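Local atomic coordinates of UPF0131 protein ykqA (Bacillus subtilis, PDB entry 2QIK), a protein that probably acts as a gamma-glutamylcyclotransferase, an acyltransferase-type enzyme that would release gamma-glutamyl groups as 5-oxoproline. Residues 135-140 with 249-254; 165-170 with 265-270; 173-178 with 241-246. One frame throughout, in Å; residues are numbered along the deposited sequence. Where two conformers were deposited one is given.

Interaction 1. Residues 135-140 with 249-254; sequences SCMDNA and IEIERG
S135 and D138 sit close against helix 245-258, their CA atoms 4.6 Å from I251 CA and 4.3 Å from G254 CA, respectively. The 3-10 turn 135-137 follows strand 128-132 and belongs to a Y-G-S-x-M sequence, which in gamma-glutamylcyclotransferases forms the substrate-binding loop. A citrate, probably from the crystallisation liquor, bound to S135 OG and C136 N, with R204 also bonded to S135 OG, is consistent with such a pocket here. At G254 a CB would collide with selenomethionine M137, whose CE lies 4.1 Å from I251 CG2. D138 holds its CG anti to the backbone N (chi1 -176°), which sets the carboxylate before R253. The arginine grips it side-on in a salt bridge, NE to OD2 at 3.0 Å and NH2 to OD1 at 2.9 Å, both bonds nearly straight, although the two planes are turned 41° apart. With an alanine at D138, the R253 guanidinium would probably lose its counter-charge and A140 N its capping bond. That bond reaches D138 OD1 from the face opposite R253 NH2, and a water donates both to D138 OD1 and to E250 OE2, 2.8 Å from each oxygen.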
loop_
_atom_site.group_PDB
_atom_site.type_symbol
_atom_site.label_atom_id
_atom_site.label_comp_id
_atom_site.label_asym_id
_atom_site.label_seq_id
_atom_site.Cartn_x
_atom_site.Cartn_y
_atom_site.Cartn_z
ATOM N N SER A 135 -1.298 7.773 -13.533
ATOM C CA SER A 135 -1.241 7.548 -14.990
ATOM C C SER A 135 -1.643 6.141 -15.400
ATOM O O SER A 135 -1.993 5.948 -16.550
ATOM C CB SER A 135 0.045 7.884 -15.637
ATOM O OG SER A 135 1.003 6.907 -15.420
ATOM N N CYS A 136 -1.693 5.197 -14.447
ATOM C CA CYS A 136 -2.262 3.883 -14.778
ATOM C C CYS A 136 -3.788 3.924 -14.936
ATOM O O CYS A 136 -4.360 2.898 -15.299
ATOM C CB CYS A 136 -1.877 2.822 -13.759
ATOM S SG CYS A 136 -0.122 2.432 -13.885
HETATM N N MSE A 137 -4.447 5.068 -14.702
HETATM C CA MSE A 137 -5.829 5.246 -15.100
HETATM C C MSE A 137 -5.990 5.506 -16.612
HETATM O O MSE A 137 -7.086 5.317 -17.114
HETATM C CB MSE A 137 -6.451 6.421 -14.347
HETATM C CG MSE A 137 -6.431 6.247 -12.798
HETATM SE SE MSE A 137 -7.427 7.601 -11.915
HETATM C CE MSE A 137 -6.403 9.086 -12.292
ATOM N N ASP A 138 -4.908 5.875 -17.292
ATOM C CA ASP A 138 -4.900 6.022 -18.742
ATOM C C ASP A 138 -4.370 4.771 -19.408
ATOM O O ASP A 138 -3.733 3.927 -18.732
ATOM C CB ASP A 138 -3.988 7.231 -19.098
ATOM C CG ASP A 138 -3.974 7.549 -20.523
ATOM O OD1 ASP A 138 -2.879 7.469 -21.138
ATOM O OD2 ASP A 138 -5.030 7.860 -21.063
ATOM N N ASN A 139 -4.647 4.614 -20.668
ATOM C CA ASN A 139 -4.280 3.403 -21.384
ATOM C C ASN A 139 -3.158 3.512 -22.407
ATOM O O ASN A 139 -2.796 2.494 -22.960
ATOM C CB ASN A 139 -5.479 2.654 -21.932
ATOM C CG ASN A 139 -6.085 3.345 -23.089
ATOM O OD1 ASN A 139 -6.853 2.707 -23.831
ATOM N ND2 ASN A 139 -5.779 4.607 -23.300
ATOM N N ALA A 140 -2.628 4.700 -22.679
ATOM C CA ALA A 140 -1.683 4.791 -23.794
ATOM C C ALA A 140 -0.406 3.995 -23.538
ATOM O O ALA A 140 0.052 3.299 -24.419
ATOM C CB ALA A 140 -1.328 6.219 -24.072
ATOM N N ILE A 249 -0.921 14.989 -18.324
ATOM C CA ILE A 249 -2.002 14.747 -19.274
ATOM C C ILE A 249 -2.553 13.336 -19.193
ATOM O O ILE A 249 -3.742 13.124 -19.362
ATOM C CB ILE A 249 -1.537 15.124 -20.696
ATOM C CG1 ILE A 249 -1.262 16.633 -20.840
ATOM C CG2 ILE A 249 -2.598 14.718 -21.747
ATOM C CD1 ILE A 249 -0.428 17.005 -22.097
ATOM N N GLU A 250 -1.701 12.337 -18.960
ATOM C CA GLU A 250 -2.181 10.941 -18.785
ATOM C C GLU A 250 -3.148 10.855 -17.628
ATOM O O GLU A 250 -4.223 10.273 -17.743
ATOM C CB GLU A 250 -1.008 10.013 -18.578
ATOM C CG GLU A 250 -0.131 9.879 -19.786
ATOM C CD GLU A 250 1.155 9.137 -19.502
ATOM O OE1 GLU A 250 2.208 9.785 -19.682
ATOM O OE2 GLU A 250 1.192 7.928 -19.226
ATOM N N ILE A 251 -2.783 11.485 -16.499
ATOM C CA ILE A 251 -3.654 11.476 -15.325
ATOM C C ILE A 251 -4.982 12.115 -15.618
ATOM O O ILE A 251 -6.058 11.630 -15.283
ATOM C CB ILE A 251 -2.987 12.147 -14.120
ATOM C CG1 ILE A 251 -1.801 11.334 -13.720
ATOM C CG2 ILE A 251 -3.951 12.326 -12.969
ATOM C CD1 ILE A 251 -1.010 11.893 -12.568
ATOM N N GLU A 252 -4.913 13.236 -16.311
ATOM C CA GLU A 252 -6.128 13.955 -16.617
ATOM C C GLU A 252 -7.039 13.153 -17.498
ATOM O O GLU A 252 -8.249 13.131 -17.268
ATOM C CB GLU A 252 -5.814 15.325 -17.254
ATOM C CG GLU A 252 -5.173 16.308 -16.305
ATOM C CD GLU A 252 -5.018 17.672 -16.870
ATOM O OE1 GLU A 252 -4.571 18.532 -16.126
ATOM O OE2 GLU A 252 -5.386 17.891 -18.026
ATOM N N ARG A 253 -6.521 12.476 -18.507
ATOM C CA ARG A 253 -7.369 11.689 -19.415
ATOM C C ARG A 253 -8.027 10.550 -18.642
ATOM O O ARG A 253 -9.214 10.277 -18.813
ATOM C CB ARG A 253 -6.515 11.129 -20.552
ATOM C CG ARG A 253 -6.151 12.003 -21.707
ATOM C CD ARG A 253 -5.768 11.145 -22.955
ATOM N NE ARG A 253 -4.605 10.287 -22.687
ATOM C CZ ARG A 253 -3.400 10.509 -23.175
ATOM N NH1 ARG A 253 -3.175 11.560 -24.010
ATOM N NH2 ARG A 253 -2.385 9.703 -22.886
ATOM N N GLY A 254 -7.231 9.877 -17.776
ATOM C CA GLY A 254 -7.800 8.751 -17.020
ATOM C C GLY A 254 -8.822 9.239 -16.024
ATOM O O GLY A 254 -9.881 8.622 -15.857
HETATM O O HOH W 1 3.423 7.298 -16.823
HETATM O O HOH W 2 -0.596 6.113 -20.313
#

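Interaction 2. Residues 165-170 with 265-270; sequences TRFTLK and EKLKRH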
loop_
_atom_site.group_PDB
_atom_site.type_symbol
_atom_site.label_atom_id
_atom_site.label_comp_id
_atom_site.label_asym_id
_atom_site.label_seq_id
_atom_site.Cartn_x
_atom_site.Cartn_y
_atom_site.Cartn_z
ATOM N N THR A 165 -4.237 11.757 -2.867
ATOM C CA THR A 165 -3.303 11.630 -3.999
ATOM C C THR A 165 -2.360 12.837 -3.998
ATOM O O THR A 165 -2.782 13.996 -4.032
ATOM C CB THR A 165 -4.043 11.511 -5.328
ATOM O OG1 THR A 165 -4.868 10.358 -5.318
ATOM C CG2 THR A 165 -3.097 11.386 -6.504
ATOM N N ARG A 166 -1.068 12.539 -3.907
ATOM C CA ARG A 166 -0.045 13.569 -3.787
ATOM C C ARG A 166 1.159 13.225 -4.623
ATOM O O ARG A 166 1.364 12.078 -4.964
ATOM C CB ARG A 166 0.365 13.682 -2.330
ATOM C CG ARG A 166 -0.685 14.193 -1.431
ATOM C CD ARG A 166 -0.130 14.647 -0.109
ATOM N NE ARG A 166 -1.177 15.034 0.834
ATOM C CZ ARG A 166 -1.755 16.247 0.821
ATOM N NH1 ARG A 166 -1.341 17.188 -0.007
ATOM N NH2 ARG A 166 -2.709 16.508 1.662
ATOM N N PHE A 167 1.962 14.213 -4.977
ATOM C CA PHE A 167 3.009 14.078 -5.977
ATOM C C PHE A 167 4.365 14.092 -5.265
ATOM O O PHE A 167 5.043 15.113 -5.233
ATOM C CB PHE A 167 2.830 15.159 -7.038
ATOM C CG PHE A 167 1.587 14.906 -7.792
ATOM C CD1 PHE A 167 0.337 15.219 -7.294
ATOM C CD2 PHE A 167 1.669 14.187 -8.954
ATOM C CE1 PHE A 167 -0.805 14.788 -7.966
ATOM C CE2 PHE A 167 0.560 13.817 -9.646
ATOM C CZ PHE A 167 -0.667 14.064 -9.138
ATOM N N THR A 168 4.699 12.945 -4.653
ATOM C CA THR A 168 5.787 12.857 -3.709
ATOM C C THR A 168 7.032 12.150 -4.253
ATOM O O THR A 168 8.045 12.119 -3.543
ATOM C CB THR A 168 5.335 12.097 -2.481
ATOM O OG1 THR A 168 5.103 10.756 -2.865
ATOM C CG2 THR A 168 4.081 12.634 -1.836
ATOM N N LEU A 169 6.989 11.575 -5.447
ATOM C CA LEU A 169 8.185 10.945 -6.043
ATOM C C LEU A 169 8.915 12.005 -6.804
ATOM O O LEU A 169 8.370 12.566 -7.740
ATOM C CB LEU A 169 7.816 9.797 -6.989
ATOM C CG LEU A 169 9.037 9.077 -7.516
ATOM C CD1 LEU A 169 9.653 8.189 -6.544
ATOM C CD2 LEU A 169 8.642 8.276 -8.765
ATOM N N LYS A 170 10.134 12.303 -6.408
ATOM C CA LYS A 170 10.848 13.347 -7.122
ATOM C C LYS A 170 11.714 12.758 -8.250
ATOM O O LYS A 170 12.541 11.877 -8.066
ATOM C CB LYS A 170 11.568 14.204 -6.115
ATOM C CG LYS A 170 12.384 15.324 -6.731
ATOM C CD LYS A 170 13.679 14.758 -7.304
ATOM C CE LYS A 170 14.512 13.905 -6.360
ATOM N NZ LYS A 170 14.791 14.741 -5.165
ATOM N N GLU A 265 -11.783 17.725 -10.934
ATOM C CA GLU A 265 -11.476 19.143 -10.871
ATOM C C GLU A 265 -10.529 19.500 -9.748
ATOM O O GLU A 265 -9.603 20.312 -9.912
ATOM C CB GLU A 265 -12.777 19.926 -10.660
ATOM C CG GLU A 265 -12.472 21.370 -10.425
ATOM C CD GLU A 265 -13.722 22.180 -10.154
ATOM O OE1 GLU A 265 -13.672 23.354 -10.609
ATOM O OE2 GLU A 265 -14.713 21.736 -9.557
ATOM N N LYS A 266 -10.759 18.928 -8.566
ATOM C CA LYS A 266 -9.857 19.086 -7.447
ATOM C C LYS A 266 -8.446 18.619 -7.736
ATOM O O LYS A 266 -7.493 19.276 -7.348
ATOM C CB LYS A 266 -10.408 18.341 -6.262
ATOM C CG LYS A 266 -11.361 19.097 -5.466
ATOM C CD LYS A 266 -11.472 18.386 -4.047
ATOM C CE LYS A 266 -12.559 19.037 -3.266
ATOM N NZ LYS A 266 -12.556 18.639 -1.744
ATOM N N LEU A 267 -8.326 17.460 -8.368
ATOM C CA LEU A 267 -7.030 16.871 -8.666
ATOM C C LEU A 267 -6.253 17.761 -9.659
ATOM O O LEU A 267 -5.086 18.014 -9.472
ATOM C CB LEU A 267 -7.201 15.429 -9.182
ATOM C CG LEU A 267 -5.871 14.687 -9.541
ATOM C CD1 LEU A 267 -4.907 14.500 -8.394
ATOM C CD2 LEU A 267 -6.219 13.361 -10.104
ATOM N N LYS A 268 -6.947 18.217 -10.711
ATOM C CA LYS A 268 -6.361 19.128 -11.658
ATOM C C LYS A 268 -5.905 20.395 -10.936
ATOM O O LYS A 268 -4.805 20.870 -11.177
ATOM C CB LYS A 268 -7.320 19.468 -12.802
ATOM C CG LYS A 268 -7.458 18.364 -13.792
ATOM C CD LYS A 268 -8.540 18.684 -14.882
ATOM C CE LYS A 268 -8.686 17.599 -15.979
ATOM N NZ LYS A 268 -9.789 17.878 -16.961
ATOM N N ARG A 269 -6.755 20.984 -10.088
ATOM C CA ARG A 269 -6.359 22.201 -9.448
ATOM C C ARG A 269 -5.113 21.967 -8.551
ATOM O O ARG A 269 -4.186 22.786 -8.461
ATOM C CB ARG A 269 -7.503 22.753 -8.549
ATOM C CG ARG A 269 -8.776 23.511 -9.162
ATOM C CD ARG A 269 -9.986 24.139 -8.097
ATOM N NE ARG A 269 -9.809 25.553 -8.200
ATOM C CZ ARG A 269 -8.682 26.232 -7.914
ATOM N NH1 ARG A 269 -8.649 27.572 -8.067
ATOM N NH2 ARG A 269 -7.598 25.614 -7.445
ATOM N N HIS A 270 -5.068 20.792 -7.877
ATOM C CA HIS A 270 -3.925 20.475 -7.052
ATOM C C HIS A 270 -2.669 20.376 -7.880
ATOM O O HIS A 270 -1.647 20.955 -7.493
ATOM C CB HIS A 270 -4.178 19.176 -6.280
ATOM C CG HIS A 270 -3.073 18.790 -5.380
ATOM N ND1 HIS A 270 -2.784 19.504 -4.231
ATOM C CD2 HIS A 270 -2.190 17.781 -5.456
ATOM C CE1 HIS A 270 -1.731 18.961 -3.662
ATOM N NE2 HIS A 270 -1.348 17.903 -4.376
#
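H270 and F167 meet ring edge to ring edge instead of stacking. H270 CD2 lies 4.0 Å from F167 CD1, each atom near the plane of the other ring, and the two side chains pass alongside each other, pointing opposite ways. H270 keeps CG anti to its own backbone N (chi1 -178°), carrying the imidazole from the helix toward the strand, where CD2 also comes 4.1 Å from T165 O. R166 runs extended from CG to NE and brings NH1 to 4.1 Å from H270 CE1, its guanidinium plane turned 77° from the imidazole. These two basic groups share a partner outside the contact, for E240 forms a salt bridge with R166 NH1 and accepts hydrogen bonds from F167 N and at H270 NE2; D182 takes R166 NE. The E240 carboxylate would probably favour a protonated H270, while the nearby arginine would tend to oppose it.

The apolar half centres on L267. Its CD1 touches T165 CG2 and, at the same 4.1 Å, F167 CE1, reaching the phenyl ring at its edge. I251 of helix 245-258 packs against both F167 and L267, so the phenyl ring bridges the strand and both helices.

Strand 165-170 and helix 265-270 run in nearly the same direction, 20° apart, with axes 10.1 Å from each other at closest approach. Contact is confined to the start of the strand segment. Beyond it, T168 and L169 both face R176 in a classic beta bulge. The arrangement is alpha/beta packing at one end of a beta hairpin: the last turns of helix 261-273 meet the start of strand 164-171, apolar on the L267 side, polar round H270, R166 and E240.

Interaction 3. Residues 173-178 with 241-246; sequences DGSRAD and IAPPQH
S175 binds two successive carbonyls of the loop that leads into helix 245-258. Its backbone N donates to A242 O at 3.0 Å; in one of its two conformers its OG donates to I241 O at 2.6 Å, a bond that is probably not always made. In that conformer OG lies between the backbone N and the carbonyl carbon (chi1 63°), turned toward the loop. At the hairpin turn, D173 and R176 form an end-on salt bridge: R176 NH1 reaches D173 OD2 at 2.9 Å, and NH2 meets OD1 and OD2 on their syn lone pairs. NH1 also donates to S175 O, fixing the guanidinium to both backbone and carboxylate. Y247 adds a cation-pi contact to R176.

P244 and I241 carry the packing. R176 is bent at chi2 (-68°), so that one guanidinium face lies over P244 CG, 3.5 Å from NH1. P244 CG also lies 3.6 Å from D173 OD1. I241 CG1 lies 3.8 Å from S175 CB, and its CD1 rests against G174 CA. Further out, a water links R176 NH2 with H246 NE2. G174 CA lies 3.3 Å from A242 O, and both this crowding and the backbone angles of G174 (phi 129°) leave no room for a CB. P244 is the N-cap of the helix, so the contact joins the turn end of an antiparallel beta hairpin to a proline-led helix start.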
loop_
_atom_site.group_PDB
_atom_site.type_symbol
_atom_site.label_atom_id
_atom_site.label_comp_id
_atom_site.label_asym_id
_atom_site.label_seq_id
_atom_site.Cartn_x
_atom_site.Cartn_y
_atom_site.Cartn_z
ATOM N N ASP A 173 12.375 15.668 -14.016
ATOM C CA ASP A 173 11.433 16.440 -14.819
ATOM C C ASP A 173 10.178 16.858 -14.053
ATOM O O ASP A 173 9.315 17.497 -14.598
ATOM C CB ASP A 173 11.071 15.680 -16.096
ATOM C CG ASP A 173 10.371 14.385 -15.829
ATOM O OD1 ASP A 173 9.866 13.734 -16.776
ATOM O OD2 ASP A 173 10.288 13.902 -14.694
ATOM N N GLY A 174 10.134 16.629 -12.766
ATOM C CA GLY A 174 8.940 16.821 -12.012
ATOM C C GLY A 174 8.598 15.608 -11.176
ATOM O O GLY A 174 9.313 14.624 -11.171
ATOM N N SER A 175 7.472 15.639 -10.534
ATOM C CA SER A 175 7.020 14.602 -9.630
ATOM C C SER A 175 6.236 13.475 -10.325
ATOM O O SER A 175 5.849 13.579 -11.515
ATOM C CB SER A 175 6.050 15.232 -8.673
ATOM O OG SER A 175 4.941 15.698 -9.377
ATOM N N ARG A 176 6.097 12.349 -9.632
ATOM C CA ARG A 176 5.082 11.342 -9.951
ATOM C C ARG A 176 4.160 11.164 -8.751
ATOM O O ARG A 176 4.481 11.555 -7.629
ATOM C CB ARG A 176 5.714 10.014 -10.373
ATOM C CG ARG A 176 6.726 10.176 -11.535
ATOM C CD ARG A 176 6.112 10.546 -12.795
ATOM N NE ARG A 176 7.024 10.519 -13.907
ATOM C CZ ARG A 176 7.871 11.467 -14.221
ATOM N NH1 ARG A 176 8.018 12.527 -13.493
ATOM N NH2 ARG A 176 8.667 11.320 -15.288
ATOM N N ALA A 177 3.023 10.556 -8.996
ATOM C CA ALA A 177 1.955 10.400 -8.049
ATOM C C ALA A 177 2.211 9.348 -6.974
ATOM O O ALA A 177 2.992 8.439 -7.141
ATOM C CB ALA A 177 0.670 10.121 -8.733
ATOM N N ASP A 178 1.440 9.470 -5.939
ATOM C CA ASP A 178 1.508 8.687 -4.711
ATOM C C ASP A 178 0.168 8.825 -4.019
ATOM O O ASP A 178 -0.617 9.699 -4.381
ATOM C CB ASP A 178 2.606 9.206 -3.779
ATOM C CG ASP A 178 2.911 8.339 -2.590
ATOM O OD1 ASP A 178 2.676 7.086 -2.630
ATOM O OD2 ASP A 178 3.538 8.876 -1.636
ATOM N N ILE A 241 6.017 18.541 -5.704
ATOM C CA ILE A 241 6.292 19.417 -6.799
ATOM C C ILE A 241 5.407 19.038 -7.977
ATOM O O ILE A 241 4.878 17.945 -8.018
ATOM C CB ILE A 241 7.767 19.472 -7.195
ATOM C CG1 ILE A 241 8.245 18.192 -7.787
ATOM C CG2 ILE A 241 8.639 19.835 -6.025
ATOM C CD1 ILE A 241 9.705 18.293 -8.237
ATOM N N ALA A 242 5.266 19.909 -8.953
ATOM C CA ALA A 242 4.399 19.650 -10.067
ATOM C C ALA A 242 4.869 18.464 -10.933
ATOM O O ALA A 242 6.074 18.267 -11.131
ATOM C CB ALA A 242 4.289 20.872 -10.960
ATOM N N PRO A 243 3.907 17.716 -11.458
ATOM C CA PRO A 243 4.255 16.668 -12.400
ATOM C C PRO A 243 4.641 17.267 -13.780
ATOM O O PRO A 243 4.267 18.405 -14.114
ATOM C CB PRO A 243 2.939 15.865 -12.547
ATOM C CG PRO A 243 1.848 16.852 -12.244
ATOM C CD PRO A 243 2.450 17.775 -11.203
ATOM N N PRO A 244 5.428 16.538 -14.559
ATOM C CA PRO A 244 5.709 17.044 -15.901
ATOM C C PRO A 244 4.437 16.945 -16.752
ATOM O O PRO A 244 3.543 16.167 -16.494
ATOM C CB PRO A 244 6.816 16.122 -16.402
ATOM C CG PRO A 244 6.631 14.912 -15.630
ATOM C CD PRO A 244 6.015 15.222 -14.341
ATOM N N GLN A 245 4.382 17.728 -17.835
ATOM C CA GLN A 245 3.163 17.899 -18.579
ATOM C C GLN A 245 2.627 16.649 -19.231
ATOM O O GLN A 245 1.467 16.417 -19.225
ATOM C CB GLN A 245 3.409 18.962 -19.701
ATOM C CG GLN A 245 2.318 19.375 -20.695
ATOM C CD GLN A 245 2.723 20.656 -21.465
ATOM O OE1 GLN A 245 2.479 20.765 -22.675
ATOM N NE2 GLN A 245 3.354 21.636 -20.748
ATOM N N HIS A 246 3.484 15.876 -19.840
ATOM C CA HIS A 246 3.117 14.676 -20.577
ATOM C C HIS A 246 2.395 13.715 -19.614
ATOM O O HIS A 246 1.231 13.253 -19.894
ATOM C CB HIS A 246 4.466 14.141 -21.191
ATOM C CG HIS A 246 5.333 13.335 -20.230
ATOM N ND1 HIS A 246 6.011 13.891 -19.163
ATOM C CD2 HIS A 246 5.567 11.994 -20.137
ATOM C CE1 HIS A 246 6.646 12.957 -18.486
ATOM N NE2 HIS A 246 6.395 11.794 -19.049
HETATM O O HOH W 3 7.299 9.372 -17.427
#

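In the fold
All three contacts lie on one side of the chain's centre, in the part of the fold built from residue 128 onward, around hairpin 164-171/174-180 and the consecutive helices 245-258 and 261-273. Interactions 2 and 3 are neighbours, with centres 8 Å apart; T168 OG1 and D178 OD2 bond between the paired strands, and F167 packs on S175. Interaction 1 lies 13 Å from each. It reaches interaction 2 through I251 and E252, which pack on helix 261-273, and shares helix 245-258 with interaction 3. Along the chain, interaction 3 is nested within interactions 1 and 2, whose segments alternate. Helix 245-258 thus joins the hairpin and helix 261-273 to the citrate-binding loop 135-140.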